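Local coordinates for protein CDP-glucose 4,6-dehydratase (Salmonella enterica subsp. enterica serovar Typhi, PDB 1WVG) that catalyses the NAD-dependent dehydration of CDP-D-glucose to CDP-4-dehydro-6-deoxy-D-glucose, step two of five in making CDP-3,6-dideoxy-D-mannose for the lipopolysaccharide O-antigen, at residues P209-S214 with D277-L282; T271-V276 with A287-D292; E60-D65 with R73-E78. All coordinates share one frame; numbering follows the deposited sequence.

Contact 1 (P209-S214 with D277-L282); sequences PDILRS and DKMVTL. With CXY (cytidine-5'-diphospho-beta-D-xylose), chain D.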
loop_
_atom_site.group_PDB
_atom_site.type_symbol
_atom_site.label_atom_id
_atom_site.label_comp_id
_atom_site.label_asym_id
_atom_site.label_seq_id
_atom_site.Cartn_x
_atom_site.Cartn_y
_atom_site.Cartn_z
ATOM N N PRO A 209 -29.228 13.627 18.123
ATOM C CA PRO A 209 -30.605 13.378 18.465
ATOM C C PRO A 209 -30.677 13.032 19.937
ATOM O O PRO A 209 -31.532 13.574 20.646
ATOM C CB PRO A 209 -31.148 12.257 17.559
ATOM C CG PRO A 209 -30.250 12.302 16.343
ATOM C CD PRO A 209 -28.955 12.956 16.816
ATOM N N ASP A 210 -29.744 12.164 20.362
ATOM C CA ASP A 210 -29.630 11.715 21.751
ATOM C C ASP A 210 -29.545 12.911 22.665
ATOM O O ASP A 210 -30.194 12.994 23.700
ATOM C CB ASP A 210 -28.379 10.824 22.027
ATOM C CG ASP A 210 -28.553 9.331 21.812
ATOM O OD1 ASP A 210 -29.523 8.820 21.285
ATOM O OD2 ASP A 210 -27.550 8.611 22.253
ATOM N N ILE A 211 -28.709 13.835 22.250
ATOM C CA ILE A 211 -28.481 15.015 23.026
ATOM C C ILE A 211 -29.695 15.881 23.117
ATOM O O ILE A 211 -30.051 16.367 24.186
ATOM C CB ILE A 211 -27.369 15.824 22.429
ATOM C CG1 ILE A 211 -26.011 15.202 22.759
ATOM C CG2 ILE A 211 -27.497 17.192 23.035
ATOM C CD1 ILE A 211 -24.876 15.777 21.887
ATOM N N LEU A 212 -30.318 16.079 21.969
ATOM C CA LEU A 212 -31.505 16.927 21.878
ATOM C C LEU A 212 -32.688 16.432 22.710
ATOM O O LEU A 212 -33.441 17.194 23.291
ATOM C CB LEU A 212 -31.934 17.083 20.403
ATOM C CG LEU A 212 -31.064 18.061 19.606
ATOM C CD1 LEU A 212 -31.507 18.197 18.132
ATOM C CD2 LEU A 212 -31.093 19.412 20.299
ATOM N N ARG A 213 -32.847 15.122 22.754
ATOM C CA ARG A 213 -33.925 14.477 23.469
ATOM C C ARG A 213 -33.786 14.664 24.979
ATOM O O ARG A 213 -34.772 14.972 25.650
ATOM C CB ARG A 213 -34.008 13.001 23.057
ATOM C CG ARG A 213 -35.112 12.214 23.759
ATOM C CD ARG A 213 -34.702 11.744 25.153
ATOM N NE ARG A 213 -35.839 11.451 26.050
ATOM C CZ ARG A 213 -35.847 11.676 27.374
ATOM N NH1 ARG A 213 -34.821 12.223 28.040
ATOM N NH2 ARG A 213 -36.956 11.357 28.054
ATOM N N SER A 214 -32.557 14.469 25.493
ATOM C CA SER A 214 -32.246 14.643 26.913
ATOM C C SER A 214 -32.421 16.080 27.316
ATOM O O SER A 214 -33.079 16.418 28.296
ATOM C CB SER A 214 -30.808 14.283 27.173
ATOM O OG SER A 214 -30.600 12.943 26.754
ATOM N N ASP A 277 -20.084 19.296 24.838
ATOM C CA ASP A 277 -19.792 20.471 25.643
ATOM C C ASP A 277 -20.371 21.734 25.015
ATOM O O ASP A 277 -20.962 22.648 25.633
ATOM C CB ASP A 277 -18.275 20.582 25.900
ATOM C CG ASP A 277 -17.797 19.781 27.080
ATOM O OD1 ASP A 277 -18.538 19.211 27.856
ATOM O OD2 ASP A 277 -16.502 19.710 27.167
ATOM N N LYS A 278 -20.207 21.796 23.719
ATOM C CA LYS A 278 -20.697 22.966 23.011
ATOM C C LYS A 278 -22.236 23.087 23.043
ATOM O O LYS A 278 -22.856 24.166 23.243
ATOM C CB LYS A 278 -20.121 22.948 21.596
ATOM C CG LYS A 278 -20.307 24.294 20.899
ATOM C CD LYS A 278 -19.822 25.490 21.716
ATOM C CE LYS A 278 -18.766 26.333 21.008
ATOM N NZ LYS A 278 -17.629 26.699 21.868
ATOM N N MET A 279 -22.827 21.919 22.793
ATOM C CA MET A 279 -24.257 21.749 22.778
ATOM C C MET A 279 -24.834 22.195 24.142
ATOM O O MET A 279 -25.789 22.984 24.213
ATOM C CB MET A 279 -24.587 20.282 22.404
ATOM C CG MET A 279 -24.424 19.991 20.898
ATOM S SD MET A 279 -25.594 20.980 19.887
ATOM C CE MET A 279 -27.011 19.842 19.924
ATOM N N VAL A 280 -24.212 21.717 25.245
ATOM C CA VAL A 280 -24.610 22.081 26.612
ATOM C C VAL A 280 -24.710 23.602 26.701
ATOM O O VAL A 280 -25.690 24.232 27.124
ATOM C CB VAL A 280 -23.586 21.549 27.633
ATOM C CG1 VAL A 280 -23.556 22.405 28.902
ATOM C CG2 VAL A 280 -23.773 20.044 27.933
ATOM N N THR A 281 -23.641 24.197 26.225
ATOM C CA THR A 281 -23.531 25.619 26.201
ATOM C C THR A 281 -24.603 26.294 25.346
ATOM O O THR A 281 -25.205 27.287 25.751
ATOM C CB THR A 281 -22.129 25.909 25.663
ATOM O OG1 THR A 281 -21.193 25.656 26.690
ATOM C CG2 THR A 281 -22.051 27.336 25.142
ATOM N N LEU A 282 -24.806 25.755 24.142
ATOM C CA LEU A 282 -25.757 26.278 23.205
ATOM C C LEU A 282 -27.163 26.205 23.738
ATOM O O LEU A 282 -27.969 27.106 23.532
ATOM C CB LEU A 282 -25.657 25.371 21.979
ATOM C CG LEU A 282 -24.521 25.850 21.102
ATOM C CD1 LEU A 282 -24.545 25.077 19.785
ATOM C CD2 LEU A 282 -24.755 27.323 20.796
HETATM O O1B CXY D . -20.917 7.364 13.471
HETATM P PB CXY D . -22.287 6.733 13.618
HETATM O O2B CXY D . -22.280 5.405 14.329
HETATM O "O1'" CXY D . -22.973 6.566 12.132
HETATM O O3A CXY D . -22.961 7.902 14.370
HETATM P PA CXY D . -23.490 8.050 15.921
HETATM O O1A CXY D . -24.114 9.400 15.981
HETATM O O2A CXY D . -24.398 6.941 16.281
HETATM O O5D CXY D . -22.128 7.915 16.734
HETATM C C5D CXY D . -21.233 9.036 16.737
HETATM C C4D CXY D . -20.226 8.842 17.845
HETATM O O4D CXY D . -20.810 9.362 19.065
HETATM C C3D CXY D . -19.748 7.419 18.131
HETATM O O3D CXY D . -18.346 7.293 18.565
HETATM C C2D CXY D . -20.741 7.075 19.256
HETATM O O2D CXY D . -20.201 6.001 20.030
HETATM C C1D CXY D . -20.725 8.367 20.040
HETATM N N1 CXY D . -21.866 8.521 20.948
HETATM C C6 CXY D . -23.157 8.550 20.447
HETATM C C5 CXY D . -24.209 8.707 21.212
HETATM C C4 CXY D . -24.083 8.838 22.622
HETATM N N3 CXY D . -22.753 8.817 23.074
HETATM C C2 CXY D . -21.616 8.655 22.300
HETATM N N4 CXY D . -25.007 8.955 23.420
HETATM O O2 CXY D . -20.474 8.622 22.771
HETATM C "C1'" CXY D . -23.654 7.727 11.691
HETATM C "C2'" CXY D . -24.894 7.240 10.983
HETATM C "C3'" CXY D . -24.420 6.396 9.815
HETATM C "C4'" CXY D . -23.547 7.229 8.879
HETATM C "C5'" CXY D . -22.380 7.823 9.657
HETATM O "O2'" CXY D . -25.713 6.416 11.840
HETATM O "O3'" CXY D . -25.559 5.961 9.049
HETATM O "O4'" CXY D . -23.083 6.425 7.796
HETATM O "O5'" CXY D . -22.849 8.554 10.795
#

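Contact 2 (T271-V276 with A287-D292); sequences TVEFIV and ASWLLD. With CXY (cytidine-5'-diphospho-beta-D-xylose), chain D.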
loop_
_atom_site.group_PDB
_atom_site.type_symbol
_atom_site.label_atom_id
_atom_site.label_comp_id
_atom_site.label_asym_id
_atom_site.label_seq_id
_atom_site.Cartn_x
_atom_site.Cartn_y
_atom_site.Cartn_z
ATOM N N THR A 271 -14.032 15.817 18.609
ATOM C CA THR A 271 -14.487 14.688 19.407
ATOM C C THR A 271 -15.910 14.870 19.825
ATOM O O THR A 271 -16.428 15.990 19.864
ATOM C CB THR A 271 -13.800 14.632 20.797
ATOM O OG1 THR A 271 -13.989 15.861 21.500
ATOM C CG2 THR A 271 -12.321 14.286 20.732
ATOM N N VAL A 272 -16.452 13.736 20.250
ATOM C CA VAL A 272 -17.780 13.681 20.807
ATOM C C VAL A 272 -17.905 14.696 21.950
ATOM O O VAL A 272 -18.797 15.552 22.009
ATOM C CB VAL A 272 -18.031 12.254 21.266
ATOM C CG1 VAL A 272 -19.320 12.181 22.063
ATOM C CG2 VAL A 272 -18.164 11.358 20.027
ATOM N N GLU A 273 -16.945 14.642 22.856
ATOM C CA GLU A 273 -16.943 15.544 23.994
ATOM C C GLU A 273 -17.070 17.002 23.594
ATOM O O GLU A 273 -17.827 17.797 24.153
ATOM C CB GLU A 273 -15.692 15.282 24.852
ATOM C CG GLU A 273 -15.434 16.392 25.886
ATOM C CD GLU A 273 -14.535 15.916 26.984
ATOM O OE1 GLU A 273 -13.674 15.066 26.818
ATOM O OE2 GLU A 273 -14.787 16.519 28.120
ATOM N N PHE A 274 -16.294 17.378 22.604
ATOM C CA PHE A 274 -16.355 18.745 22.177
ATOM C C PHE A 274 -17.767 19.132 21.815
ATOM O O PHE A 274 -18.292 20.206 22.105
ATOM C CB PHE A 274 -15.518 18.874 20.894
ATOM C CG PHE A 274 -15.753 20.211 20.247
ATOM C CD1 PHE A 274 -14.920 21.289 20.555
ATOM C CD2 PHE A 274 -16.783 20.422 19.328
ATOM C CE1 PHE A 274 -15.115 22.555 19.997
ATOM C CE2 PHE A 274 -17.014 21.681 18.772
ATOM C CZ PHE A 274 -16.172 22.744 19.106
ATOM N N ILE A 275 -18.383 18.266 21.066
ATOM C CA ILE A 275 -19.726 18.568 20.616
ATOM C C ILE A 275 -20.697 18.697 21.768
ATOM O O ILE A 275 -21.435 19.681 21.870
ATOM C CB ILE A 275 -20.232 17.569 19.585
ATOM C CG1 ILE A 275 -19.655 17.971 18.223
ATOM C CG2 ILE A 275 -21.758 17.617 19.519
ATOM C CD1 ILE A 275 -19.062 16.781 17.493
ATOM N N VAL A 276 -20.699 17.679 22.627
ATOM C CA VAL A 276 -21.614 17.724 23.735
ATOM C C VAL A 276 -21.356 18.961 24.591
ATOM O O VAL A 276 -22.290 19.632 25.002
ATOM C CB VAL A 276 -21.600 16.439 24.524
ATOM C CG1 VAL A 276 -20.267 16.344 25.248
ATOM C CG2 VAL A 276 -22.730 16.517 25.546
ATOM N N ALA A 287 -28.808 22.199 31.047
ATOM C CA ALA A 287 -28.165 21.196 30.208
ATOM C C ALA A 287 -26.905 20.575 30.820
ATOM O O ALA A 287 -26.037 21.280 31.344
ATOM C CB ALA A 287 -28.020 21.633 28.753
ATOM N N SER A 288 -26.812 19.244 30.762
ATOM C CA SER A 288 -25.673 18.524 31.309
ATOM C C SER A 288 -25.486 17.167 30.656
ATOM O O SER A 288 -26.354 16.574 30.034
ATOM C CB SER A 288 -25.784 18.372 32.828
ATOM O OG SER A 288 -24.809 17.474 33.304
ATOM N N TRP A 289 -24.322 16.620 30.788
ATOM C CA TRP A 289 -24.209 15.325 30.182
ATOM C C TRP A 289 -23.596 14.372 31.168
ATOM O O TRP A 289 -23.134 14.731 32.253
ATOM C CB TRP A 289 -23.508 15.316 28.809
ATOM C CG TRP A 289 -22.096 15.830 28.824
ATOM C CD1 TRP A 289 -21.649 17.112 28.677
ATOM C CD2 TRP A 289 -20.938 15.024 28.987
ATOM N NE1 TRP A 289 -20.277 17.163 28.745
ATOM C CE2 TRP A 289 -19.819 15.886 28.921
ATOM C CE3 TRP A 289 -20.768 13.628 29.144
ATOM C CZ2 TRP A 289 -18.521 15.388 29.046
ATOM C CZ3 TRP A 289 -19.477 13.131 29.245
ATOM C CH2 TRP A 289 -18.374 14.012 29.203
ATOM N N LEU A 290 -23.576 13.139 30.799
ATOM C CA LEU A 290 -23.031 12.279 31.768
ATOM C C LEU A 290 -22.366 11.093 31.115
ATOM O O LEU A 290 -22.836 10.569 30.111
ATOM C CB LEU A 290 -24.187 11.892 32.721
ATOM C CG LEU A 290 -24.109 10.446 33.170
ATOM C CD1 LEU A 290 -23.344 10.349 34.483
ATOM C CD2 LEU A 290 -25.502 9.876 33.345
ATOM N N LEU A 291 -21.260 10.683 31.709
ATOM C CA LEU A 291 -20.486 9.572 31.223
ATOM C C LEU A 291 -20.999 8.174 31.546
ATOM O O LEU A 291 -21.393 7.805 32.651
ATOM C CB LEU A 291 -19.042 9.709 31.702
ATOM C CG LEU A 291 -18.165 8.571 31.226
ATOM C CD1 LEU A 291 -17.942 8.686 29.719
ATOM C CD2 LEU A 291 -16.825 8.646 31.942
ATOM N N ASP A 292 -20.939 7.345 30.541
ATOM C CA ASP A 292 -21.325 5.999 30.730
ATOM C C ASP A 292 -20.096 5.094 30.589
ATOM O O ASP A 292 -19.273 5.195 29.668
ATOM C CB ASP A 292 -22.382 5.629 29.708
ATOM C CG ASP A 292 -22.614 4.154 29.778
ATOM O OD1 ASP A 292 -22.398 3.479 30.787
ATOM O OD2 ASP A 292 -23.021 3.641 28.636
HETATM O O1B CXY D . -20.917 7.364 13.471
HETATM P PB CXY D . -22.287 6.733 13.618
HETATM O O2B CXY D . -22.280 5.405 14.329
HETATM O "O1'" CXY D . -22.973 6.566 12.132
HETATM O O3A CXY D . -22.961 7.902 14.370
HETATM P PA CXY D . -23.490 8.050 15.921
HETATM O O1A CXY D . -24.114 9.400 15.981
HETATM O O2A CXY D . -24.398 6.941 16.281
HETATM O O5D CXY D . -22.128 7.915 16.734
HETATM C C5D CXY D . -21.233 9.036 16.737
HETATM C C4D CXY D . -20.226 8.842 17.845
HETATM O O4D CXY D . -20.810 9.362 19.065
HETATM C C3D CXY D . -19.748 7.419 18.131
HETATM O O3D CXY D . -18.346 7.293 18.565
HETATM C C2D CXY D . -20.741 7.075 19.256
HETATM O O2D CXY D . -20.201 6.001 20.030
HETATM C C1D CXY D . -20.725 8.367 20.040
HETATM N N1 CXY D . -21.866 8.521 20.948
HETATM C C6 CXY D . -23.157 8.550 20.447
HETATM C C5 CXY D . -24.209 8.707 21.212
HETATM C C4 CXY D . -24.083 8.838 22.622
HETATM N N3 CXY D . -22.753 8.817 23.074
HETATM C C2 CXY D . -21.616 8.655 22.300
HETATM N N4 CXY D . -25.007 8.955 23.420
HETATM O O2 CXY D . -20.474 8.622 22.771
HETATM C "C1'" CXY D . -23.654 7.727 11.691
HETATM C "C2'" CXY D . -24.894 7.240 10.983
HETATM C "C3'" CXY D . -24.420 6.396 9.815
HETATM C "C4'" CXY D . -23.547 7.229 8.879
HETATM C "C5'" CXY D . -22.380 7.823 9.657
HETATM O "O2'" CXY D . -25.713 6.416 11.840
HETATM O "O3'" CXY D . -25.559 5.961 9.049
HETATM O "O4'" CXY D . -23.083 6.425 7.796
HETATM O "O5'" CXY D . -22.849 8.554 10.795
#

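Contact 3 (E60-D65 with R73-E78); sequences ESHIGD and RSSIAE. With APR (adenosine-5-diphosphoribose), chain C.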
loop_
_atom_site.group_PDB
_atom_site.type_symbol
_atom_site.label_atom_id
_atom_site.label_comp_id
_atom_site.label_asym_id
_atom_site.label_seq_id
_atom_site.Cartn_x
_atom_site.Cartn_y
_atom_site.Cartn_z
ATOM N N GLU A 60 -44.583 12.696 -4.924
ATOM C CA GLU A 60 -45.184 11.415 -5.106
ATOM C C GLU A 60 -44.424 10.468 -4.198
ATOM O O GLU A 60 -43.328 10.000 -4.498
ATOM C CB GLU A 60 -45.154 10.975 -6.599
ATOM C CG GLU A 60 -45.877 9.642 -6.897
ATOM C CD GLU A 60 -45.700 9.136 -8.323
ATOM O OE1 GLU A 60 -45.210 9.786 -9.240
ATOM O OE2 GLU A 60 -46.131 7.902 -8.464
ATOM N N SER A 61 -44.998 10.198 -3.050
ATOM C CA SER A 61 -44.356 9.307 -2.101
ATOM C C SER A 61 -44.894 7.874 -2.163
ATOM O O SER A 61 -46.061 7.585 -1.876
ATOM C CB SER A 61 -44.438 9.904 -0.708
ATOM O OG SER A 61 -43.991 8.940 0.226
ATOM N N HIS A 62 -44.036 6.932 -2.533
ATOM C CA HIS A 62 -44.454 5.541 -2.624
ATOM C C HIS A 62 -43.818 4.689 -1.531
ATOM O O HIS A 62 -42.585 4.685 -1.367
ATOM C CB HIS A 62 -44.192 4.953 -4.032
ATOM C CG HIS A 62 -44.419 3.471 -4.122
ATOM N ND1 HIS A 62 -45.468 2.932 -4.862
ATOM C CD2 HIS A 62 -43.733 2.428 -3.565
ATOM C CE1 HIS A 62 -45.397 1.602 -4.730
ATOM N NE2 HIS A 62 -44.366 1.264 -3.959
ATOM N N ILE A 63 -44.687 3.959 -0.797
ATOM C CA ILE A 63 -44.271 3.097 0.297
ATOM C C ILE A 63 -43.942 1.721 -0.204
ATOM O O ILE A 63 -44.816 1.028 -0.688
ATOM C CB ILE A 63 -45.312 3.004 1.399
ATOM C CG1 ILE A 63 -45.302 4.316 2.139
ATOM C CG2 ILE A 63 -44.877 1.923 2.374
ATOM C CD1 ILE A 63 -43.901 4.926 2.212
ATOM N N GLY A 64 -42.681 1.326 -0.094
ATOM C CA GLY A 64 -42.291 0.011 -0.582
ATOM C C GLY A 64 -40.909 -0.442 -0.102
ATOM O O GLY A 64 -40.122 0.343 0.435
ATOM N N ASP A 65 -40.645 -1.734 -0.304
ATOM C CA ASP A 65 -39.414 -2.317 0.138
ATOM C C ASP A 65 -38.396 -2.481 -0.951
ATOM O O ASP A 65 -38.676 -3.042 -2.037
ATOM C CB ASP A 65 -39.644 -3.676 0.745
ATOM C CG ASP A 65 -38.460 -4.021 1.560
ATOM O OD1 ASP A 65 -37.292 -3.967 1.174
ATOM O OD2 ASP A 65 -38.847 -4.365 2.746
ATOM N N ARG A 73 -38.529 -2.155 -9.476
ATOM C CA ARG A 73 -38.360 -1.995 -10.917
ATOM C C ARG A 73 -39.546 -1.241 -11.563
ATOM O O ARG A 73 -39.395 -0.259 -12.329
ATOM C CB ARG A 73 -38.128 -3.379 -11.570
ATOM C CG ARG A 73 -37.598 -3.225 -12.997
ATOM C CD ARG A 73 -38.030 -4.345 -13.917
ATOM N NE ARG A 73 -38.841 -5.309 -13.198
ATOM C CZ ARG A 73 -38.669 -6.619 -13.312
ATOM N NH1 ARG A 73 -37.721 -7.149 -14.092
ATOM N NH2 ARG A 73 -39.458 -7.420 -12.599
ATOM N N SER A 74 -40.741 -1.731 -11.220
ATOM C CA SER A 74 -42.013 -1.193 -11.701
ATOM C C SER A 74 -42.185 0.273 -11.399
ATOM O O SER A 74 -42.508 1.112 -12.265
ATOM C CB SER A 74 -43.187 -2.002 -11.167
ATOM O OG SER A 74 -43.217 -3.250 -11.828
ATOM N N SER A 75 -41.956 0.567 -10.129
ATOM C CA SER A 75 -42.053 1.925 -9.628
ATOM C C SER A 75 -41.183 2.819 -10.510
ATOM O O SER A 75 -41.593 3.844 -11.055
ATOM C CB SER A 75 -41.585 1.917 -8.177
ATOM O OG SER A 75 -41.985 3.068 -7.481
ATOM N N ILE A 76 -39.943 2.403 -10.680
ATOM C CA ILE A 76 -39.039 3.160 -11.505
ATOM C C ILE A 76 -39.565 3.275 -12.949
ATOM O O ILE A 76 -39.637 4.354 -13.573
ATOM C CB ILE A 76 -37.634 2.496 -11.462
ATOM C CG1 ILE A 76 -37.058 2.388 -10.031
ATOM C CG2 ILE A 76 -36.715 3.321 -12.360
ATOM C CD1 ILE A 76 -35.553 2.053 -9.896
ATOM N N ALA A 77 -39.896 2.109 -13.498
ATOM C CA ALA A 77 -40.397 1.976 -14.871
ATOM C C ALA A 77 -41.540 2.933 -15.229
ATOM O O ALA A 77 -41.553 3.588 -16.267
ATOM C CB ALA A 77 -40.842 0.535 -15.090
ATOM N N GLU A 78 -42.506 3.005 -14.330
ATOM C CA GLU A 78 -43.670 3.819 -14.548
ATOM C C GLU A 78 -43.438 5.304 -14.494
ATOM O O GLU A 78 -44.264 6.055 -15.027
ATOM C CB GLU A 78 -44.787 3.440 -13.570
ATOM C CG GLU A 78 -45.267 4.662 -12.775
ATOM C CD GLU A 78 -46.068 4.317 -11.551
ATOM O OE1 GLU A 78 -45.757 3.438 -10.750
ATOM O OE2 GLU A 78 -47.126 5.085 -11.436
HETATM N N1 APR C . -36.807 -0.524 1.727
HETATM C C2 APR C . -36.995 0.786 1.440
HETATM N N3 APR C . -36.613 1.828 2.114
HETATM C C4 APR C . -35.919 1.483 3.218
HETATM C C5 APR C . -35.617 0.228 3.643
HETATM C C6 APR C . -36.111 -0.851 2.850
HETATM N N6 APR C . -35.908 -2.164 3.054
HETATM N N7 APR C . -34.867 0.274 4.811
HETATM C C8 APR C . -34.746 1.566 5.075
HETATM N N9 APR C . -35.364 2.338 4.141
HETATM C "C1'" APR C . -35.478 3.784 4.072
HETATM C "C2'" APR C . -36.242 4.324 5.250
HETATM O "O2'" APR C . -37.646 4.080 5.081
HETATM C "C3'" APR C . -35.862 5.801 5.123
HETATM O "O3'" APR C . -36.543 6.559 4.111
HETATM O "O4'" APR C . -34.212 4.342 4.224
HETATM C "C4'" APR C . -34.355 5.650 4.784
HETATM C "C5'" APR C . -33.438 5.651 5.971
HETATM O "O5'" APR C . -33.454 6.990 6.525
HETATM P PA APR C . -32.883 7.309 8.017
HETATM O O1A APR C . -33.010 6.124 8.963
HETATM O O2A APR C . -33.377 8.718 8.421
HETATM O O3A APR C . -31.340 7.422 7.723
HETATM P PB APR C . -30.557 8.663 7.022
HETATM O O1B APR C . -29.746 9.316 8.116
HETATM O O2B APR C . -31.476 9.508 6.160
HETATM O O5D APR C . -29.670 7.851 5.978
HETATM C C5D APR C . -29.904 8.076 4.578
HETATM O O4D APR C . -27.503 8.028 3.958
HETATM O O1D APR C . -25.868 7.873 5.624
HETATM C C1D APR C . -26.602 7.162 4.587
HETATM O O2D APR C . -26.815 4.828 5.304
HETATM C C2D APR C . -27.467 6.112 5.242
HETATM O O3D APR C . -28.098 5.117 3.170
HETATM C C3D APR C . -28.584 5.939 4.229
HETATM C C4D APR C . -28.807 7.374 3.812
#

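Contact 1 (P209-S214 with D277-L282)
The carboxylate of Asp210 takes a hydrogen bond from the exocyclic amino group of the cytosine. CXY N4 lies 2.8 Å from Asp210 OD2, and the bond is nearly straight at 165°. The ligand sits on one flank of helix 207-216, and helix 272-283 packs on another. That packing is wholly apolar and small, burying 126 Å² in all. A single methyl group carries it. Met279 CE stands 4.1 Å from Ile211 CG2 and reaches Leu212 CD2 at the same 4.1 Å, so it meets one branch of each residue. The Met279 chain bends at chi2 (-63°) and again at chi3 (-88°). This turns CE, rather than the sulfur, to the other helix. Both aliphatic partners meet the methionine at a slant, and all three side chains are buried. Within its own helix, Asp210 O accepts from Ser214 OG at 3.1 Å and more weakly from Ser214 N. The neighbourhood extends the apolar layer: Ile211 also lies on Val221 of strand 221-223, and Met279 on Leu326 of helix 322-337. Ile222 O and Asn225 N bind CXY too, so helix 207-216, strand 221-223 and the residues just after the strand all bind the ligand. The arrangement belongs to the substrate-binding part of an extended short-chain dehydrogenase/reductase, here built round the CDP-sugar pocket.

Contact 2 (T271-V276 with A287-D292)
Val276 lays both of its methyl groups against the same face of the Trp289 indole. CG1 makes a CH-pi contact with the five-membered ring, 3.6 Å from the centroid and only 13° off the ring normal. CG2 lies beside it, near the outer rim, with Trp289 CD1 at 3.4 Å. The helix, N-capped at its start, packs against a small two-stranded parallel sheet (221-223 and 289-291) in the substrate-binding part of this extended short-chain dehydrogenase/reductase. Trp289 projects from its strand toward the helix. Its CG falls between the backbone N and the carbonyl carbon (chi1 60°), and this places the ring flat over the valine.

Glu273 approaches from another direction. Its extended chain carries OE2 to the edge of the six-membered ring, near the ring plane and 4.0 Å from Trp289 CZ2. The carboxylate stands almost upright to the indole. The indole nitrogen has a firmer partner: Trp289 NE1 bonds to Asp277 OD1, of the residue next after Val276. That bond and the valine over its face would together limit the rotation of the ring. On the sheet side, Trp289 also touches Val221 and Ile223.

The other flank of the helix faces the ligand. Val272 CG2 comes within 3.5 Å of the ribose ring oxygen, CXY O4D, and Val272 CG1 is turned toward the base carbonyl oxygen O2. Leu207 and Trp232 also touch Val272. The first turn begins at Thr271, the N-cap residue, whose hydroxyl accepts from the helix backbone: Phe274 N lies 3.0 Å from Thr271 OG1.

Contact 3 (E60-D65 with R73-E78)
The His62 imidazole has the Ser75 hydroxyl over one face, placed toward the rim of the ring. Ser75 OG is 4.2 Å from His62 CG, so this is loose packing with no bond between them. The phenol ring of Tyr39 also meets the imidazole, their planes only about 10° apart. The second flat group is the carboxylate of Asp65, which works at the cofactor site. Asp65 OD1 accepts from the adenine amino group APR N6 at 2.9 Å, nearly straight at 169°. Its other oxygen, OD2, forms a salt bridge with Arg67, which would help to hold the carboxylate in place. Just before it, Gly64 O lies 3.3 Å from APR C2, well out of the adenine plane.

The two segments form the strand and helix of a Rossmann beta-alpha-beta unit. Strand 60-63 is parallel to strand 35-40, and helix 69-79 leads on to strand 83-86. An acidic residue that reads the adenine just past the third strand is familiar from short-chain dehydrogenases/reductases.

CG of His62 is anti to the backbone N (chi1 172°), which sends the ring out from the strand to the helix. At the start of the strand, Glu60 OE2 and Glu78 OE2 come within 4.2 Å, two like charges. Glu78 is poorly ordered, so this approach is approximate. Lys37 pairs with both acids and would probably ease the repulsion: its NZ makes a salt bridge to Glu78 OE1 and a long, weak ion pair with Glu60 OE2. The same lysine nitrogen is hydrogen-bonded to Ser75 O.

Overall arrangement
Contacts 1 and 2 share helix 272-283, and their centres are only 8 Å apart. They also touch directly: Val280 CG2 of contact 1 packs 3.7 Å from Trp289 CD1 of contact 2. Both reach the same CDP-xylose, with Asp210 at the base and Val272 mainly at the ribose. Contact 3 lies on the other side of the chain's centre, about 38 Å from contact 1 and 41 Å from contact 2, centre to centre. It touches neither of them. Its ligand is ADP-ribose, part of the NAD cofactor. Contacts 1 and 2 border the cytidine part of the substrate-analogue pocket, and contact 3 reaches the adenine through Gly64 and Asp65.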